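Local structure of multiheme cytochrome cf (Carboxydothermus ferrireducens DSM 11255, 6QVM) at residues E145-Y157 with A166-G178. The protein carries eleven c-type hemes and probably delivers electrons through the S-layer to insoluble extracellular Fe(III) substrates. Numbering follows the deposited sequence.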
loop_
_atom_site.group_PDB
_atom_site.type_symbol
_atom_site.label_atom_id
_atom_site.label_comp_id
_atom_site.label_asym_id
_atom_site.label_seq_id
_atom_site.Cartn_x
_atom_site.Cartn_y
_atom_site.Cartn_z
ATOM N N GLU A 145 -46.675 8.935 5.832
ATOM C CA GLU A 145 -47.185 10.231 6.259
ATOM C C GLU A 145 -48.091 10.850 5.201
ATOM O O GLU A 145 -48.956 11.670 5.528
ATOM C CB GLU A 145 -46.020 11.171 6.577
ATOM C CG GLU A 145 -46.344 12.238 7.609
ATOM C CD GLU A 145 -46.642 11.643 8.970
ATOM O OE1 GLU A 145 -46.100 10.561 9.279
ATOM O OE2 GLU A 145 -47.428 12.252 9.725
ATOM N N VAL A 146 -47.903 10.466 3.938
ATOM C CA VAL A 146 -48.693 11.015 2.843
ATOM C C VAL A 146 -50.040 10.309 2.743
ATOM O O VAL A 146 -51.064 10.942 2.464
ATOM C CB VAL A 146 -47.891 10.923 1.533
ATOM C CG1 VAL A 146 -48.793 11.112 0.324
ATOM C CG2 VAL A 146 -46.779 11.953 1.533
ATOM N N ALA A 147 -50.070 8.998 2.988
ATOM C CA ALA A 147 -51.335 8.273 2.993
ATOM C C ALA A 147 -52.244 8.674 4.150
ATOM O O ALA A 147 -53.412 8.270 4.168
ATOM C CB ALA A 147 -51.071 6.767 3.042
ATOM N N LYS A 148 -51.741 9.451 5.107
ATOM C CA LYS A 148 -52.519 9.851 6.272
ATOM C C LYS A 148 -53.436 11.039 6.013
ATOM O O LYS A 148 -54.088 11.504 6.954
ATOM C CB LYS A 148 -51.587 10.185 7.441
ATOM C CG LYS A 148 -51.388 9.046 8.421
ATOM C CD LYS A 148 -50.667 9.510 9.674
ATOM N N VAL A 149 -53.508 11.546 4.785
ATOM C CA VAL A 149 -54.398 12.656 4.473
ATOM C C VAL A 149 -55.647 12.098 3.808
ATOM O O VAL A 149 -55.599 11.116 3.057
ATOM C CB VAL A 149 -53.723 13.740 3.597
ATOM C CG1 VAL A 149 -52.538 14.353 4.328
ATOM C CG2 VAL A 149 -53.308 13.170 2.250
ATOM N N THR A 150 -56.782 12.728 4.094
ATOM C CA THR A 150 -58.093 12.223 3.720
ATOM C C THR A 150 -58.703 13.106 2.642
ATOM O O THR A 150 -58.169 14.164 2.292
ATOM C CB THR A 150 -59.011 12.156 4.943
ATOM O OG1 THR A 150 -58.821 13.339 5.727
ATOM C CG2 THR A 150 -58.676 10.932 5.789
ATOM N N ALA A 151 -59.831 12.639 2.104
ATOM C CA ALA A 151 -60.511 13.368 1.041
ATOM C C ALA A 151 -60.939 14.756 1.494
ATOM O O ALA A 151 -61.057 15.664 0.667
ATOM C CB ALA A 151 -61.716 12.571 0.555
ATOM N N ASN A 152 -61.193 14.939 2.791
ATOM C CA ASN A 152 -61.546 16.263 3.290
ATOM C C ASN A 152 -60.341 17.198 3.292
ATOM O O ASN A 152 -60.495 18.407 3.083
ATOM C CB ASN A 152 -62.145 16.148 4.689
ATOM C CG ASN A 152 -63.138 15.003 4.803
ATOM O OD1 ASN A 152 -64.328 15.170 4.540
ATOM N ND2 ASN A 152 -62.650 13.830 5.191
ATOM N N ASP A 153 -59.141 16.665 3.531
ATOM C CA ASP A 153 -57.932 17.466 3.368
ATOM C C ASP A 153 -57.749 17.877 1.912
ATOM O O ASP A 153 -57.475 19.046 1.614
ATOM C CB ASP A 153 -56.710 16.694 3.866
ATOM C CG ASP A 153 -56.635 16.626 5.377
ATOM O OD1 ASP A 153 -56.866 17.664 6.031
ATOM O OD2 ASP A 153 -56.345 15.535 5.912
ATOM N N LEU A 154 -57.901 16.921 0.989
ATOM C CA LEU A 154 -57.763 17.219 -0.434
ATOM C C LEU A 154 -58.707 18.334 -0.867
ATOM O O LEU A 154 -58.328 19.210 -1.652
ATOM C CB LEU A 154 -58.034 15.961 -1.262
ATOM C CG LEU A 154 -56.938 14.904 -1.414
ATOM C CD1 LEU A 154 -57.483 13.692 -2.158
ATOM C CD2 LEU A 154 -55.719 15.458 -2.138
ATOM N N LYS A 155 -59.937 18.325 -0.353
ATOM C CA LYS A 155 -60.964 19.230 -0.850
ATOM C C LYS A 155 -60.772 20.670 -0.393
ATOM O O LYS A 155 -61.512 21.549 -0.848
ATOM C CB LYS A 155 -62.340 18.725 -0.424
ATOM C CG LYS A 155 -62.944 17.764 -1.442
ATOM C CD LYS A 155 -63.973 16.840 -0.831
ATOM C CE LYS A 155 -64.469 15.845 -1.868
ATOM N NZ LYS A 155 -64.861 14.555 -1.241
ATOM N N LYS A 156 -59.793 20.933 0.476
ATOM C CA LYS A 156 -59.462 22.294 0.888
ATOM C C LYS A 156 -58.845 23.049 -0.279
ATOM O O LYS A 156 -58.586 24.253 -0.179
ATOM C CB LYS A 156 -58.494 22.282 2.080
ATOM C CG LYS A 156 -59.141 22.026 3.436
ATOM C CD LYS A 156 -59.741 23.294 4.010
ATOM N N TYR A 157 -58.626 22.363 -1.398
ATOM C CA TYR A 157 -57.873 22.903 -2.523
ATOM C C TYR A 157 -58.693 22.758 -3.793
ATOM O O TYR A 157 -59.118 21.653 -4.142
ATOM C CB TYR A 157 -56.523 22.203 -2.651
ATOM C CG TYR A 157 -55.628 22.503 -1.473
ATOM C CD1 TYR A 157 -54.857 23.653 -1.449
ATOM C CD2 TYR A 157 -55.568 21.649 -0.379
ATOM C CE1 TYR A 157 -54.031 23.943 -0.378
ATOM C CE2 TYR A 157 -54.748 21.931 0.704
ATOM C CZ TYR A 157 -53.978 23.079 0.699
ATOM O OH TYR A 157 -53.160 23.358 1.777
ATOM N N ALA A 166 -51.291 9.848 -8.536
ATOM C CA ALA A 166 -50.086 9.538 -7.777
ATOM C C ALA A 166 -49.646 10.714 -6.909
ATOM O O ALA A 166 -49.245 10.527 -5.755
ATOM C CB ALA A 166 -48.969 9.120 -8.732
ATOM N N ASN A 167 -49.748 11.935 -7.432
ATOM C CA ASN A 167 -49.170 13.110 -6.797
ATOM C C ASN A 167 -50.155 13.885 -5.927
ATOM O O ASN A 167 -49.763 14.885 -5.320
ATOM C CB ASN A 167 -48.598 14.046 -7.869
ATOM C CG ASN A 167 -47.811 13.308 -8.935
ATOM O OD1 ASN A 167 -47.169 12.295 -8.659
ATOM N ND2 ASN A 167 -47.869 13.803 -10.163
ATOM N N GLN A 168 -51.412 13.443 -5.832
ATOM C CA GLN A 168 -52.444 14.267 -5.207
ATOM C C GLN A 168 -52.209 14.420 -3.709
ATOM O O GLN A 168 -52.113 15.538 -3.192
ATOM C CB GLN A 168 -53.828 13.676 -5.477
ATOM C CG GLN A 168 -54.390 14.025 -6.844
ATOM C CD GLN A 168 -55.818 13.553 -7.023
ATOM O OE1 GLN A 168 -56.287 12.681 -6.296
ATOM N NE2 GLN A 168 -56.521 14.138 -7.985
ATOM N N LYS A 169 -52.134 13.302 -2.991
ATOM C CA LYS A 169 -51.951 13.374 -1.544
ATOM C C LYS A 169 -50.584 13.946 -1.193
ATOM O O LYS A 169 -50.435 14.652 -0.187
ATOM C CB LYS A 169 -52.137 11.994 -0.923
ATOM C CG LYS A 169 -52.938 11.031 -1.788
ATOM C CD LYS A 169 -53.459 9.869 -0.968
ATOM C CE LYS A 169 -54.631 10.298 -0.112
ATOM N NZ LYS A 169 -54.947 9.294 0.935
ATOM N N ALA A 170 -49.571 13.650 -2.009
ATOM C CA ALA A 170 -48.224 14.146 -1.739
ATOM C C ALA A 170 -48.166 15.662 -1.854
ATOM O O ALA A 170 -47.518 16.336 -1.044
ATOM C CB ALA A 170 -47.222 13.505 -2.695
ATOM N N LEU A 171 -48.849 16.217 -2.855
ATOM C CA LEU A 171 -48.819 17.663 -3.054
ATOM C C LEU A 171 -49.454 18.407 -1.884
ATOM O O LEU A 171 -49.047 19.531 -1.573
ATOM C CB LEU A 171 -49.518 18.016 -4.365
ATOM C CG LEU A 171 -49.457 19.448 -4.903
ATOM C CD1 LEU A 171 -48.030 19.963 -4.938
ATOM C CD2 LEU A 171 -50.069 19.488 -6.294
ATOM N N VAL A 172 -50.444 17.799 -1.230
ATOM C CA VAL A 172 -51.080 18.439 -0.085
ATOM C C VAL A 172 -50.224 18.269 1.167
ATOM O O VAL A 172 -50.096 19.192 1.981
ATOM C CB VAL A 172 -52.505 17.891 0.105
ATOM C CG1 VAL A 172 -53.184 18.565 1.277
ATOM C CG2 VAL A 172 -53.299 18.061 -1.171
ATOM N N TRP A 173 -49.649 17.078 1.352
ATOM C CA TRP A 173 -48.697 16.864 2.441
ATOM C C TRP A 173 -47.561 17.877 2.376
ATOM O O TRP A 173 -47.181 18.477 3.389
ATOM C CB TRP A 173 -48.141 15.435 2.389
ATOM C CG TRP A 173 -46.843 15.265 3.126
ATOM C CD1 TRP A 173 -46.671 15.200 4.480
ATOM C CD2 TRP A 173 -45.537 15.141 2.547
ATOM N NE1 TRP A 173 -45.340 15.043 4.779
ATOM C CE2 TRP A 173 -44.623 15.002 3.611
ATOM C CE3 TRP A 173 -45.051 15.135 1.234
ATOM C CZ2 TRP A 173 -43.254 14.855 3.402
ATOM C CZ3 TRP A 173 -43.691 14.986 1.031
ATOM C CH2 TRP A 173 -42.809 14.849 2.108
ATOM N N ALA A 174 -47.027 18.098 1.176
ATOM C CA ALA A 174 -45.907 19.019 1.017
ATOM C C ALA A 174 -46.296 20.456 1.353
ATOM O O ALA A 174 -45.441 21.241 1.775
ATOM C CB ALA A 174 -45.359 18.935 -0.405
ATOM N N VAL A 175 -47.564 20.816 1.168
ATOM C CA VAL A 175 -48.024 22.167 1.473
ATOM C C VAL A 175 -48.374 22.313 2.949
ATOM O O VAL A 175 -48.116 23.355 3.557
ATOM C CB VAL A 175 -49.207 22.536 0.559
ATOM C CG1 VAL A 175 -49.875 23.814 1.034
ATOM C CG2 VAL A 175 -48.728 22.697 -0.875
ATOM N N LYS A 176 -48.960 21.279 3.555
ATOM C CA LYS A 176 -49.137 21.291 5.002
ATOM C C LYS A 176 -47.794 21.381 5.712
ATOM O O LYS A 176 -47.650 22.116 6.697
ATOM C CB LYS A 176 -49.895 20.044 5.447
ATOM N N LYS A 177 -46.799 20.640 5.222
ATOM C CA LYS A 177 -45.463 20.669 5.802
ATOM C C LYS A 177 -44.674 21.916 5.425
ATOM O O LYS A 177 -43.585 22.122 5.972
ATOM C CB LYS A 177 -44.692 19.417 5.379
ATOM C CG LYS A 177 -45.015 18.192 6.214
ATOM C CD LYS A 177 -44.439 18.318 7.611
ATOM C CE LYS A 177 -44.904 17.175 8.495
ATOM N NZ LYS A 177 -44.165 17.169 9.790
ATOM N N GLY A 178 -45.189 22.747 4.520
ATOM C CA GLY A 178 -44.508 23.974 4.166
ATOM C C GLY A 178 -43.392 23.830 3.157
ATOM O O GLY A 178 -42.683 24.808 2.898
#
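In what is probably part of the S-layer-binding module, far from the centre of the chain, the short helices 143-146 and 151-154 and the turns between them lie against helix 165-176, with Val146, Val149, Leu154 and Tyr157 packing along Lys169, Val172, Trp173 and Val175. Val146 divides its two methyls between neighbours. CG1, anti to the backbone N (chi1 164°), settles 3.5 Å from Ala170 N and also meets Lys169 CB, whereas CG2 lies over the Trp173 indole near its rim, 3.6 Å from CD2. Beside it, the bent chain of Glu145 crosses the Trp173 side chain roughly at a right angle, with its CG nearest NE1. Val149 and Lys169 run past each other in opposite senses, CG2 of Val149 lying 3.6 Å from Lys169 CB. The lysine chain then bends at chi3 (75°), which carries NZ round to the Val149 carbonyl; the Lys169 NZ to Val149 O bond is 2.9 Å long and meets that carbonyl almost end-on, with a C=O...NZ angle of 164°. With an alanine here, Val149 O would probably lose its lysine donor and Val149 CG2 its contact with CE. Farther along, the Leu154 and Val172 side chains cross at about a right angle, Leu154 CD2 lying 3.7 Å from Val172 CG2. The other Val172 methyl, CG1, reaches CE2 of the Tyr157 ring at 3.8 Å, while Tyr157 OH abuts Val175 CG1 at 3.4 Å. Helix 129-139 adds Met137 against Val146 and Ala133 against Leu171, and its Gln130 accepts a hydrogen bond from Asn167. Tyr157 also touches Ala182 and Leu191, next to strands 183-185 and 188-190, so the contact ties these helices together and joins them to the two short strands that follow.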